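Local coordinates for protein putative TetR-family transcriptional regulator (Rhodococcus sp., PDB 2G3B) that probably binds DNA at cis-regulatory sites as a transcriptional repressor of the TetR family, at residues R22-N27 / I48-A53; D28-A33 / G38-H43. All blocks are in the same frame, centred on the assembly; numbering follows the deposited sequence.

Contact 1. Residues R22-N27 / I48-A53; sequences RGLRVN and IGLLEA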
loop_
_atom_site.group_PDB
_atom_site.type_symbol
_atom_site.label_atom_id
_atom_site.label_comp_id
_atom_site.label_asym_id
_atom_site.label_seq_id
_atom_site.Cartn_x
_atom_site.Cartn_y
_atom_site.Cartn_z
ATOM N N ARG A 22 -12.650 -2.999 12.355
ATOM C CA ARG A 22 -13.199 -3.706 13.547
ATOM C C ARG A 22 -13.517 -2.788 14.741
ATOM O O ARG A 22 -14.299 -3.148 15.645
ATOM C CB ARG A 22 -12.257 -4.806 14.013
ATOM C CG ARG A 22 -10.835 -4.325 14.279
ATOM C CD ARG A 22 -9.832 -5.472 14.193
ATOM N NE ARG A 22 -10.337 -6.684 14.832
ATOM C CZ ARG A 22 -10.625 -6.776 16.129
ATOM N NH1 ARG A 22 -10.465 -5.708 16.913
ATOM N NH2 ARG A 22 -11.078 -7.928 16.633
ATOM N N GLY A 23 -12.912 -1.600 14.753
ATOM C CA GLY A 23 -13.105 -0.692 15.887
ATOM C C GLY A 23 -14.203 0.314 15.649
ATOM O O GLY A 23 -14.553 1.089 16.569
ATOM N N LEU A 24 -14.724 0.304 14.413
ATOM C CA LEU A 24 -15.862 1.108 13.989
ATOM C C LEU A 24 -17.150 0.475 14.508
ATOM O O LEU A 24 -17.514 -0.646 14.113
ATOM C CB LEU A 24 -15.939 1.171 12.466
ATOM C CG LEU A 24 -17.101 1.898 11.782
ATOM C CD1 LEU A 24 -16.863 3.405 11.693
ATOM C CD2 LEU A 24 -17.302 1.356 10.346
ATOM N N ARG A 25 -17.855 1.216 15.353
ATOM C CA ARG A 25 -19.097 0.756 15.873
ATOM C C ARG A 25 -20.146 1.854 15.556
ATOM O O ARG A 25 -19.907 3.054 15.788
ATOM C CB ARG A 25 -18.938 0.518 17.377
ATOM C CG ARG A 25 -18.150 -0.752 17.800
ATOM C CD ARG A 25 -18.442 -1.054 19.303
ATOM N NE ARG A 25 -19.783 -1.620 19.560
ATOM C CZ ARG A 25 -20.788 -1.041 20.243
ATOM N NH1 ARG A 25 -20.667 0.155 20.809
ATOM N NH2 ARG A 25 -21.933 -1.683 20.366
ATOM N N VAL A 26 -21.271 1.441 14.991
ATOM C CA VAL A 26 -22.398 2.368 14.663
ATOM C C VAL A 26 -22.812 3.256 15.832
ATOM O O VAL A 26 -23.014 4.474 15.674
ATOM C CB VAL A 26 -23.599 1.572 14.122
ATOM C CG1 VAL A 26 -24.897 2.393 14.125
ATOM C CG2 VAL A 26 -23.274 1.061 12.706
ATOM N N ASN A 27 -22.904 2.662 17.009
ATOM C CA ASN A 27 -23.321 3.404 18.204
ATOM C C ASN A 27 -22.339 4.476 18.598
ATOM O O ASN A 27 -22.733 5.579 19.014
ATOM C CB ASN A 27 -23.474 2.457 19.377
ATOM C CG ASN A 27 -24.828 1.822 19.427
ATOM O OD1 ASN A 27 -25.608 1.910 18.471
ATOM N ND2 ASN A 27 -25.128 1.171 20.553
ATOM N N ILE A 48 -22.177 -2.059 5.664
ATOM C CA ILE A 48 -21.483 -1.932 4.361
ATOM C C ILE A 48 -21.867 -0.626 3.625
ATOM O O ILE A 48 -21.011 0.011 3.006
ATOM C CB ILE A 48 -21.617 -3.228 3.454
ATOM C CG1 ILE A 48 -20.605 -3.227 2.304
ATOM C CG2 ILE A 48 -23.033 -3.469 2.903
ATOM C CD1 ILE A 48 -19.119 -3.125 2.729
ATOM N N GLY A 49 -23.138 -0.237 3.685
ATOM C CA GLY A 49 -23.547 1.077 3.087
ATOM C C GLY A 49 -22.788 2.238 3.734
ATOM O O GLY A 49 -22.365 3.177 3.051
ATOM N N LEU A 50 -22.605 2.175 5.062
ATOM C CA LEU A 50 -21.820 3.181 5.811
ATOM C C LEU A 50 -20.387 3.249 5.282
ATOM O O LEU A 50 -19.848 4.342 4.993
ATOM C CB LEU A 50 -21.870 2.920 7.374
ATOM C CG LEU A 50 -21.038 3.883 8.292
ATOM C CD1 LEU A 50 -21.581 5.312 8.170
ATOM C CD2 LEU A 50 -20.967 3.482 9.793
ATOM N N LEU A 51 -19.770 2.085 5.105
ATOM C CA LEU A 51 -18.346 2.040 4.725
ATOM C C LEU A 51 -18.170 2.526 3.285
ATOM O O LEU A 51 -17.237 3.311 2.980
ATOM C CB LEU A 51 -17.791 0.615 4.886
ATOM C CG LEU A 51 -17.670 0.104 6.336
ATOM C CD1 LEU A 51 -17.357 -1.375 6.400
ATOM C CD2 LEU A 51 -16.646 0.875 7.111
ATOM N N GLU A 52 -19.058 2.062 2.407
ATOM C CA GLU A 52 -19.089 2.566 1.025
ATOM C C GLU A 52 -19.158 4.085 1.014
ATOM O O GLU A 52 -18.368 4.740 0.375
ATOM C CB GLU A 52 -20.272 2.016 0.257
ATOM C CG GLU A 52 -20.349 2.654 -1.159
ATOM C CD GLU A 52 -21.397 2.004 -2.084
ATOM O OE1 GLU A 52 -21.414 0.759 -2.196
ATOM O OE2 GLU A 52 -22.195 2.740 -2.712
ATOM N N ALA A 53 -20.098 4.662 1.762
ATOM C CA ALA A 53 -20.219 6.116 1.809
ATOM C C ALA A 53 -18.992 6.784 2.445
ATOM O O ALA A 53 -18.585 7.895 2.021
ATOM C CB ALA A 53 -21.547 6.526 2.522
#
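In the TetR-type DNA-binding domain, the turn into the first helix of the predicted helix-turn-helix rests on helix 47-66, the helix that follows the motif in the chain, and L24 makes most of that contact by meeting L50 and L51. Residues 24 and 25 join helix 2-23 to helix 26-33. R25 is the N-cap of helix 26-33; CB of L24 faces helix 47-66, while CB of R25 faces away from it. Leucine suits position 24 because it must reach far: the CA atoms of L24 and L51 are 9.6 Å apart, and a branched four-carbon side chain from each is enough to meet midway. With CG anti to the backbone N (chi1 177°), the L24 side chain extends toward helix 47-66, where its CD2 touches both leucines. It lies 4.3 Å from CD2 of L50, an ordinary apolar contact. The CA-CB bond of L51 points neither toward residues 22-27 nor away from them, and it is CD2 that makes the approach; the side chains of L24 and L51 run antiparallel past one another. A15, I21, I8 and S12 of helix 2-23 pack on these leucines, A15 on L24, I21 on L51, and I8 and S12 on L50, so helix 2-23 completes their surroundings. No hydrogen bond is made between the two segments. V26, in the first turn of helix 26-33, adds a lighter contact: its short beta-branched side chain brings CG2 to 4.4 Å from CD2 of L50. That methyl of L50 therefore serves both L24 and V26, bridging the turn and the start of the helix. The tightest point is the methyl pair CD2 of L24 and CD2 of L51, 3.3 Å apart, closer than carbons usually pack.

Contact 2. Residues D28-A33 / G38-H43; sequences DVAEVA and GLLYYH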
loop_
_atom_site.group_PDB
_atom_site.type_symbol
_atom_site.label_atom_id
_atom_site.label_comp_id
_atom_site.label_asym_id
_atom_site.label_seq_id
_atom_site.Cartn_x
_atom_site.Cartn_y
_atom_site.Cartn_z
ATOM N N ASP A 28 -21.046 4.157 18.468
ATOM C CA ASP A 28 -20.015 5.127 18.795
ATOM C C ASP A 28 -19.949 6.266 17.756
ATOM O O ASP A 28 -19.927 7.461 18.136
ATOM C CB ASP A 28 -18.650 4.442 18.979
ATOM C CG ASP A 28 -18.672 3.378 20.078
ATOM O OD1 ASP A 28 -19.386 3.548 21.105
ATOM O OD2 ASP A 28 -17.966 2.365 19.925
ATOM N N VAL A 29 -19.953 5.885 16.476
ATOM C CA VAL A 29 -20.016 6.826 15.344
ATOM C C VAL A 29 -21.206 7.756 15.496
ATOM O O VAL A 29 -21.085 8.994 15.485
ATOM C CB VAL A 29 -20.154 6.075 13.989
ATOM C CG1 VAL A 29 -20.451 7.078 12.839
ATOM C CG2 VAL A 29 -18.890 5.323 13.685
ATOM N N ALA A 30 -22.368 7.160 15.681
ATOM C CA ALA A 30 -23.562 7.977 15.879
ATOM C C ALA A 30 -23.449 8.898 17.118
ATOM O O ALA A 30 -23.810 10.084 17.053
ATOM C CB ALA A 30 -24.769 7.077 15.914
ATOM N N GLU A 31 -22.948 8.393 18.245
ATOM C CA GLU A 31 -22.714 9.263 19.417
ATOM C C GLU A 31 -21.722 10.396 19.075
ATOM O O GLU A 31 -22.003 11.563 19.315
ATOM C CB GLU A 31 -22.189 8.466 20.602
ATOM C CG GLU A 31 -23.229 7.873 21.483
ATOM N N VAL A 32 -20.585 10.060 18.463
ATOM C CA VAL A 32 -19.632 11.095 18.064
ATOM C C VAL A 32 -20.344 12.138 17.224
ATOM O O VAL A 32 -20.157 13.359 17.436
ATOM C CB VAL A 32 -18.382 10.537 17.323
ATOM C CG1 VAL A 32 -17.508 11.668 16.802
ATOM C CG2 VAL A 32 -17.558 9.687 18.282
ATOM N N ALA A 33 -21.238 11.673 16.349
ATOM C CA ALA A 33 -21.795 12.559 15.350
ATOM C C ALA A 33 -22.970 13.356 15.880
ATOM O O ALA A 33 -23.476 14.212 15.170
ATOM C CB ALA A 33 -22.168 11.789 14.023
ATOM N N GLY A 38 -30.501 5.088 14.491
ATOM C CA GLY A 38 -31.569 4.934 13.494
ATOM C C GLY A 38 -31.408 5.921 12.324
ATOM O O GLY A 38 -31.760 5.625 11.151
ATOM N N LEU A 39 -30.876 7.101 12.609
ATOM C CA LEU A 39 -30.664 8.057 11.487
ATOM C C LEU A 39 -29.576 7.539 10.595
ATOM O O LEU A 39 -29.651 7.675 9.354
ATOM C CB LEU A 39 -30.307 9.449 11.962
ATOM C CG LEU A 39 -30.077 10.484 10.849
ATOM C CD1 LEU A 39 -31.398 10.839 10.119
ATOM C CD2 LEU A 39 -29.404 11.695 11.366
ATOM N N LEU A 40 -28.550 6.958 11.218
ATOM C CA LEU A 40 -27.431 6.426 10.444
ATOM C C LEU A 40 -27.933 5.302 9.503
ATOM O O LEU A 40 -27.611 5.279 8.274
ATOM C CB LEU A 40 -26.309 6.013 11.427
ATOM C CG LEU A 40 -24.976 5.570 10.862
ATOM C CD1 LEU A 40 -23.853 5.808 11.919
ATOM C CD2 LEU A 40 -25.120 4.077 10.473
ATOM N N TYR A 41 -28.764 4.405 10.036
ATOM C CA TYR A 41 -29.344 3.354 9.211
ATOM C C TYR A 41 -30.325 3.846 8.152
ATOM O O TYR A 41 -30.399 3.270 7.057
ATOM C CB TYR A 41 -30.071 2.324 10.051
ATOM C CG TYR A 41 -29.181 1.544 10.985
ATOM C CD1 TYR A 41 -28.090 0.841 10.520
ATOM C CD2 TYR A 41 -29.497 1.445 12.344
ATOM C CE1 TYR A 41 -27.287 0.104 11.388
ATOM C CE2 TYR A 41 -28.693 0.693 13.229
ATOM C CZ TYR A 41 -27.617 0.031 12.744
ATOM O OH TYR A 41 -26.855 -0.724 13.599
ATOM N N TYR A 42 -31.093 4.881 8.482
ATOM C CA TYR A 42 -31.921 5.533 7.468
ATOM C C TYR A 42 -31.101 6.039 6.267
ATOM O O TYR A 42 -31.497 5.846 5.117
ATOM C CB TYR A 42 -32.735 6.669 8.069
ATOM C CG TYR A 42 -33.746 7.240 7.087
ATOM C CD1 TYR A 42 -34.877 6.484 6.664
ATOM C CD2 TYR A 42 -33.587 8.523 6.577
ATOM C CE1 TYR A 42 -35.805 7.019 5.734
ATOM C CE2 TYR A 42 -34.484 9.041 5.645
ATOM C CZ TYR A 42 -35.588 8.295 5.245
ATOM O OH TYR A 42 -36.475 8.840 4.345
ATOM N N HIS A 43 -29.974 6.698 6.520
ATOM C CA HIS A 43 -29.198 7.236 5.367
ATOM C C HIS A 43 -28.335 6.230 4.676
ATOM O O HIS A 43 -28.085 6.367 3.489
ATOM C CB HIS A 43 -28.287 8.402 5.783
ATOM C CG HIS A 43 -29.039 9.642 6.131
ATOM N ND1 HIS A 43 -29.968 10.202 5.278
ATOM C CD2 HIS A 43 -29.004 10.438 7.227
ATOM C CE1 HIS A 43 -30.494 11.275 5.846
ATOM N NE2 HIS A 43 -29.921 11.446 7.024
#
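L40 of helix 37-44 points at V29 and A30 of helix 26-33, and this packing joins the two helices of the predicted helix-turn-helix motif, which in TetR-family repressors places the second helix against DNA. The side chains of V29 and L40 cross at about a right angle, so they meet through single methyl groups rather than along their lengths. The L40 side chain is extended, chi1 -173°, and projects its CD1 to 3.7 Å from CG1 of V29. A small residue suits position 30: alanine, with CB as its whole side chain, fits where the CA atoms of A30 and L40 are 6.8 Å apart. Valine at 29 is short and branched at CB, so one methyl, CG1, meets the leucine close to the helix backbone. S12 of helix 2-23 touches V29 as well, and I8 touches L40. No hydrogen bond joins the segments, so apolar packing alone makes the contact between them. Beside the V29 methyl, the same CD1 of L40 sits 4.3 Å from CB of A30.

How the contacts relate
Both contacts are buried, apolar and without hydrogen bonds, and both draw on helix 26-33, but they join different partners. Contact 2 pairs the two helices of the predicted DNA-binding motif, while contact 1 ties the start of that motif to helix 47-66; along the chain contact 2 lies nested inside the loop closed by contact 1. Contact 1 relies mainly on leucines that bridge more widely separated backbones, whereas contact 2 uses valine and alanine against one leucine where the backbones come closer. Their centres are 10 Å apart and they merge into one core: CD1 of L24 packs 3.4 Å from CG2 of V29, and CD2 of L50 meets CD2 of L40.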